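Local coordinates for fiber protein (Human adenovirus 14, PDB 3F0Y) that forms the receptor-binding knob of the trimeric viral fibre and probably engages the cellular receptor CD46, at residues 146-160 with 172-186. Sequence-based numbering, arbitrary orientation.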
# COMPACT_ATOMS: atom_id res chain seq x y z
N ALA A 146 -20.00 3.86 8.14
CA ALA A 146 -21.23 3.75 8.92
C ALA A 146 -22.36 4.59 8.33
O ALA A 146 -22.13 5.44 7.48
CB ALA A 146 -20.97 4.15 10.36
N SER A 147 -23.57 4.34 8.82
CA SER A 147 -24.77 5.05 8.37
C SER A 147 -24.68 6.56 8.60
O SER A 147 -25.33 7.33 7.88
CB SER A 147 -26.02 4.49 9.06
OG SER A 147 -25.88 4.53 10.47
N ASP A 148 -23.89 6.98 9.59
CA ASP A 148 -23.64 8.40 9.84
C ASP A 148 -22.41 8.94 9.08
O ASP A 148 -21.95 10.05 9.35
CB ASP A 148 -23.50 8.67 11.35
CG ASP A 148 -22.30 7.98 11.97
OD1 ASP A 148 -21.62 7.17 11.29
OD2 ASP A 148 -22.03 8.23 13.17
N HIS A 149 -21.89 8.13 8.15
CA HIS A 149 -20.76 8.50 7.28
C HIS A 149 -19.41 8.59 8.00
O HIS A 149 -18.44 9.10 7.43
CB HIS A 149 -21.06 9.79 6.51
CG HIS A 149 -22.44 9.83 5.91
ND1 HIS A 149 -22.77 9.14 4.76
CD2 HIS A 149 -23.56 10.46 6.31
CE1 HIS A 149 -24.04 9.35 4.48
NE2 HIS A 149 -24.55 10.15 5.41
N THR A 150 -19.33 8.08 9.23
CA THR A 150 -18.05 7.99 9.94
C THR A 150 -17.34 6.71 9.51
O THR A 150 -17.98 5.75 9.08
CB THR A 150 -18.24 7.99 11.46
OG1 THR A 150 -19.02 6.85 11.85
CG2 THR A 150 -18.94 9.26 11.92
N ALA A 151 -16.01 6.71 9.62
CA ALA A 151 -15.20 5.56 9.24
C ALA A 151 -14.85 4.72 10.47
O ALA A 151 -14.14 5.19 11.36
CB ALA A 151 -13.93 6.02 8.55
N PHE A 152 -15.36 3.49 10.51
CA PHE A 152 -15.11 2.57 11.62
C PHE A 152 -13.93 1.66 11.28
O PHE A 152 -14.04 0.83 10.38
CB PHE A 152 -16.36 1.73 11.89
CG PHE A 152 -16.22 0.81 13.07
CD1 PHE A 152 -16.56 1.25 14.35
CD2 PHE A 152 -15.76 -0.48 12.91
CE1 PHE A 152 -16.43 0.40 15.44
CE2 PHE A 152 -15.63 -1.33 13.99
CZ PHE A 152 -15.97 -0.89 15.26
N PRO A 153 -12.81 1.80 12.02
CA PRO A 153 -11.63 1.01 11.69
C PRO A 153 -11.77 -0.47 12.05
O PRO A 153 -12.23 -0.81 13.14
CB PRO A 153 -10.53 1.66 12.54
CG PRO A 153 -11.24 2.24 13.69
CD PRO A 153 -12.59 2.67 13.18
N ILE A 154 -11.38 -1.34 11.11
CA ILE A 154 -11.41 -2.78 11.31
C ILE A 154 -10.00 -3.33 11.15
O ILE A 154 -9.32 -3.02 10.17
CB ILE A 154 -12.33 -3.46 10.27
CG1 ILE A 154 -13.77 -2.94 10.41
CG2 ILE A 154 -12.30 -4.98 10.43
CD1 ILE A 154 -14.72 -3.48 9.35
N ASP A 155 -9.56 -4.14 12.11
CA ASP A 155 -8.23 -4.76 12.04
C ASP A 155 -8.24 -5.93 11.06
O ASP A 155 -9.19 -6.70 11.02
CB ASP A 155 -7.80 -5.28 13.41
CG ASP A 155 -7.65 -4.18 14.44
OD1 ASP A 155 -7.22 -3.07 14.07
OD2 ASP A 155 -7.98 -4.43 15.62
N ILE A 156 -7.17 -6.05 10.28
CA ILE A 156 -7.01 -7.18 9.38
C ILE A 156 -5.71 -7.90 9.67
O ILE A 156 -4.65 -7.29 9.79
CB ILE A 156 -7.03 -6.75 7.90
CG1 ILE A 156 -8.35 -6.06 7.57
CG2 ILE A 156 -6.84 -7.97 7.00
CD1 ILE A 156 -8.49 -5.68 6.12
N SER A 157 -5.81 -9.22 9.81
CA SER A 157 -4.66 -10.09 9.96
C SER A 157 -4.68 -11.07 8.80
O SER A 157 -5.70 -11.72 8.54
CB SER A 157 -4.73 -10.84 11.29
OG SER A 157 -3.56 -11.61 11.50
N VAL A 158 -3.57 -11.15 8.08
CA VAL A 158 -3.40 -12.15 7.03
C VAL A 158 -2.31 -13.12 7.45
O VAL A 158 -1.24 -12.70 7.91
CB VAL A 158 -3.01 -11.49 5.68
CG1 VAL A 158 -2.79 -12.55 4.61
CG2 VAL A 158 -4.08 -10.50 5.25
N MET A 159 -2.59 -14.41 7.33
CA MET A 159 -1.57 -15.43 7.52
C MET A 159 -1.41 -16.20 6.22
O MET A 159 -2.38 -16.74 5.69
CB MET A 159 -1.92 -16.39 8.66
CG MET A 159 -0.76 -17.29 9.07
SD MET A 159 -1.10 -18.37 10.47
CE MET A 159 -2.25 -19.53 9.73
N LEU A 160 -0.18 -16.24 5.71
CA LEU A 160 0.12 -16.96 4.49
C LEU A 160 0.70 -18.32 4.84
O LEU A 160 1.60 -18.42 5.67
CB LEU A 160 1.12 -16.17 3.65
CG LEU A 160 0.69 -14.75 3.29
CD1 LEU A 160 1.78 -14.04 2.52
CD2 LEU A 160 -0.61 -14.76 2.50
N CYS A 172 -1.95 -21.43 1.26
CA CYS A 172 -3.04 -20.88 2.07
C CYS A 172 -2.95 -19.37 2.19
O CYS A 172 -1.87 -18.80 2.34
CB CYS A 172 -3.01 -21.48 3.48
SG CYS A 172 -2.82 -23.26 3.54
N ILE A 173 -4.11 -18.72 2.11
CA ILE A 173 -4.26 -17.32 2.47
C ILE A 173 -5.46 -17.23 3.41
O ILE A 173 -6.58 -17.53 3.02
CB ILE A 173 -4.52 -16.43 1.24
CG1 ILE A 173 -3.39 -16.58 0.21
CG2 ILE A 173 -4.65 -14.97 1.66
CD1 ILE A 173 -3.64 -15.81 -1.07
N ARG A 174 -5.20 -16.86 4.66
CA ARG A 174 -6.24 -16.69 5.66
C ARG A 174 -6.32 -15.22 6.04
O ARG A 174 -5.38 -14.68 6.60
CB ARG A 174 -5.94 -17.53 6.90
CG ARG A 174 -5.96 -19.03 6.66
CD ARG A 174 -5.84 -19.77 7.98
NE ARG A 174 -5.97 -21.22 7.84
CZ ARG A 174 -4.96 -22.08 7.70
NH1 ARG A 174 -3.70 -21.65 7.63
NH2 ARG A 174 -5.22 -23.38 7.61
N ILE A 175 -7.45 -14.59 5.72
CA ILE A 175 -7.64 -13.16 5.97
C ILE A 175 -8.69 -12.99 7.06
O ILE A 175 -9.85 -13.37 6.87
CB ILE A 175 -8.11 -12.42 4.70
CG1 ILE A 175 -7.23 -12.79 3.50
CG2 ILE A 175 -8.10 -10.92 4.93
CD1 ILE A 175 -7.76 -12.27 2.18
N THR A 176 -8.29 -12.43 8.19
CA THR A 176 -9.17 -12.25 9.34
C THR A 176 -9.48 -10.78 9.57
O THR A 176 -8.58 -9.98 9.83
CB THR A 176 -8.53 -12.82 10.63
OG1 THR A 176 -8.31 -14.22 10.48
CG2 THR A 176 -9.45 -12.58 11.84
N TRP A 177 -10.76 -10.44 9.47
CA TRP A 177 -11.25 -9.11 9.83
C TRP A 177 -11.75 -9.19 11.27
O TRP A 177 -12.43 -10.15 11.64
CB TRP A 177 -12.42 -8.70 8.94
CG TRP A 177 -12.05 -8.37 7.54
CD1 TRP A 177 -11.79 -7.13 7.03
CD2 TRP A 177 -11.92 -9.29 6.45
NE1 TRP A 177 -11.49 -7.22 5.69
CE2 TRP A 177 -11.57 -8.54 5.31
CE3 TRP A 177 -12.06 -10.68 6.32
CZ2 TRP A 177 -11.35 -9.12 4.06
CZ3 TRP A 177 -11.85 -11.26 5.08
CH2 TRP A 177 -11.50 -10.48 3.97
N SER A 178 -11.41 -8.19 12.07
CA SER A 178 -11.84 -8.16 13.46
C SER A 178 -11.94 -6.75 14.02
O SER A 178 -11.28 -5.83 13.54
CB SER A 178 -10.90 -9.00 14.33
OG SER A 178 -9.62 -8.40 14.42
N TRP A 179 -12.77 -6.60 15.04
CA TRP A 179 -12.76 -5.39 15.84
C TRP A 179 -13.23 -5.68 17.26
O TRP A 179 -13.99 -6.62 17.50
CB TRP A 179 -13.59 -4.28 15.19
CG TRP A 179 -15.05 -4.56 15.10
CD1 TRP A 179 -15.99 -4.33 16.07
CD2 TRP A 179 -15.76 -5.08 13.97
NE1 TRP A 179 -17.23 -4.69 15.62
CE2 TRP A 179 -17.12 -5.15 14.33
CE3 TRP A 179 -15.38 -5.50 12.69
CZ2 TRP A 179 -18.11 -5.63 13.46
CZ3 TRP A 179 -16.35 -5.97 11.83
CH2 TRP A 179 -17.70 -6.03 12.21
N ASN A 180 -12.73 -4.87 18.18
CA ASN A 180 -13.06 -4.95 19.60
C ASN A 180 -13.15 -3.53 20.16
O ASN A 180 -12.13 -2.94 20.51
CB ASN A 180 -11.99 -5.77 20.33
CG ASN A 180 -12.27 -5.95 21.82
OD1 ASN A 180 -13.24 -5.41 22.35
ND2 ASN A 180 -11.42 -6.72 22.49
N THR A 181 -14.37 -2.99 20.21
CA THR A 181 -14.59 -1.59 20.55
C THR A 181 -15.63 -1.41 21.65
O THR A 181 -16.30 -2.36 22.05
CB THR A 181 -15.06 -0.81 19.30
OG1 THR A 181 -16.21 -1.45 18.75
CG2 THR A 181 -13.95 -0.78 18.26
N GLY A 182 -15.76 -0.18 22.13
CA GLY A 182 -16.75 0.17 23.14
C GLY A 182 -18.13 0.44 22.56
O GLY A 182 -19.14 0.33 23.26
N ASP A 183 -18.17 0.80 21.28
CA ASP A 183 -19.42 1.03 20.56
C ASP A 183 -19.38 0.28 19.23
O ASP A 183 -18.37 0.30 18.53
CB ASP A 183 -19.61 2.53 20.30
CG ASP A 183 -19.81 3.33 21.57
OD1 ASP A 183 -20.68 2.96 22.39
OD2 ASP A 183 -19.09 4.33 21.76
N ALA A 184 -20.49 -0.37 18.88
CA ALA A 184 -20.59 -1.09 17.61
C ALA A 184 -20.71 -0.10 16.44
O ALA A 184 -21.16 1.03 16.63
CB ALA A 184 -21.79 -2.02 17.62
N PRO A 185 -20.28 -0.52 15.23
CA PRO A 185 -20.47 0.28 14.01
C PRO A 185 -21.90 0.78 13.82
O PRO A 185 -22.10 1.94 13.42
CB PRO A 185 -20.11 -0.70 12.89
CG PRO A 185 -19.26 -1.73 13.51
CD PRO A 185 -19.55 -1.77 14.97
N GLU A 186 -22.88 -0.08 14.09
CA GLU A 186 -24.29 0.24 13.84
C GLU A 186 -25.19 -0.23 14.98
O GLU A 186 -24.78 -1.00 15.85
CB GLU A 186 -24.77 -0.45 12.55
CG GLU A 186 -24.02 -0.05 11.29
CD GLU A 186 -24.35 1.35 10.80
OE1 GLU A 186 -25.20 2.04 11.41
OE2 GLU A 186 -23.75 1.78 9.79
O HOH W 1 -9.37 -6.68 16.61
O HOH W 2 -2.60 -19.36 6.08
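D155, S157 and M159 pair with S178, T176 and R174 through six antiparallel backbone hydrogen bonds, joining strands 151-160 and 171-180; the axes of the segments 151-160 and 172-180 approach to 4.6 Å. The non-hydrogen-bonded pairs I156-W177, V158-I175 and L160-I173 send their side chains to one face of the sheet. There I156 lies alongside W177, with I156 CD1 3.4 Å from W177 NE1, while I175 CG2 touches I156 CG2 (3.8 Å). On the other face a water spans D155 OD2 and S178 OG, and M159, bent at its thioether (chi3 71°), lays CE 3.3 Å from R174 NH1, a van der Waals contact; R174 NE forms a salt bridge with E79. Beyond the paired register F152, its CG anti to the backbone N (chi1 -176°), reaches across, where the two chains diverge, to W179, T181 and P185. Its edge meets the face of the W179 five-membered ring in a T-shaped stack (planes at 83°), and P185 CG sits over the centre of the F152 ring in a CH-pi contact, 3.6 Å from its centroid. Farther out, the E186 carboxylate grips S147 with both syn lone pairs: OE2 accepts from S147 N and OE1 from S147 OG, each at 2.7 Å. Y144 and S190 also bond this carboxylate. The hairpin forms the middle of a four-stranded antiparallel sheet, between strands 137-145 and 73-82, and I156, V158, L160 and I173 pack against strand 199-204 of the knob's second sheet.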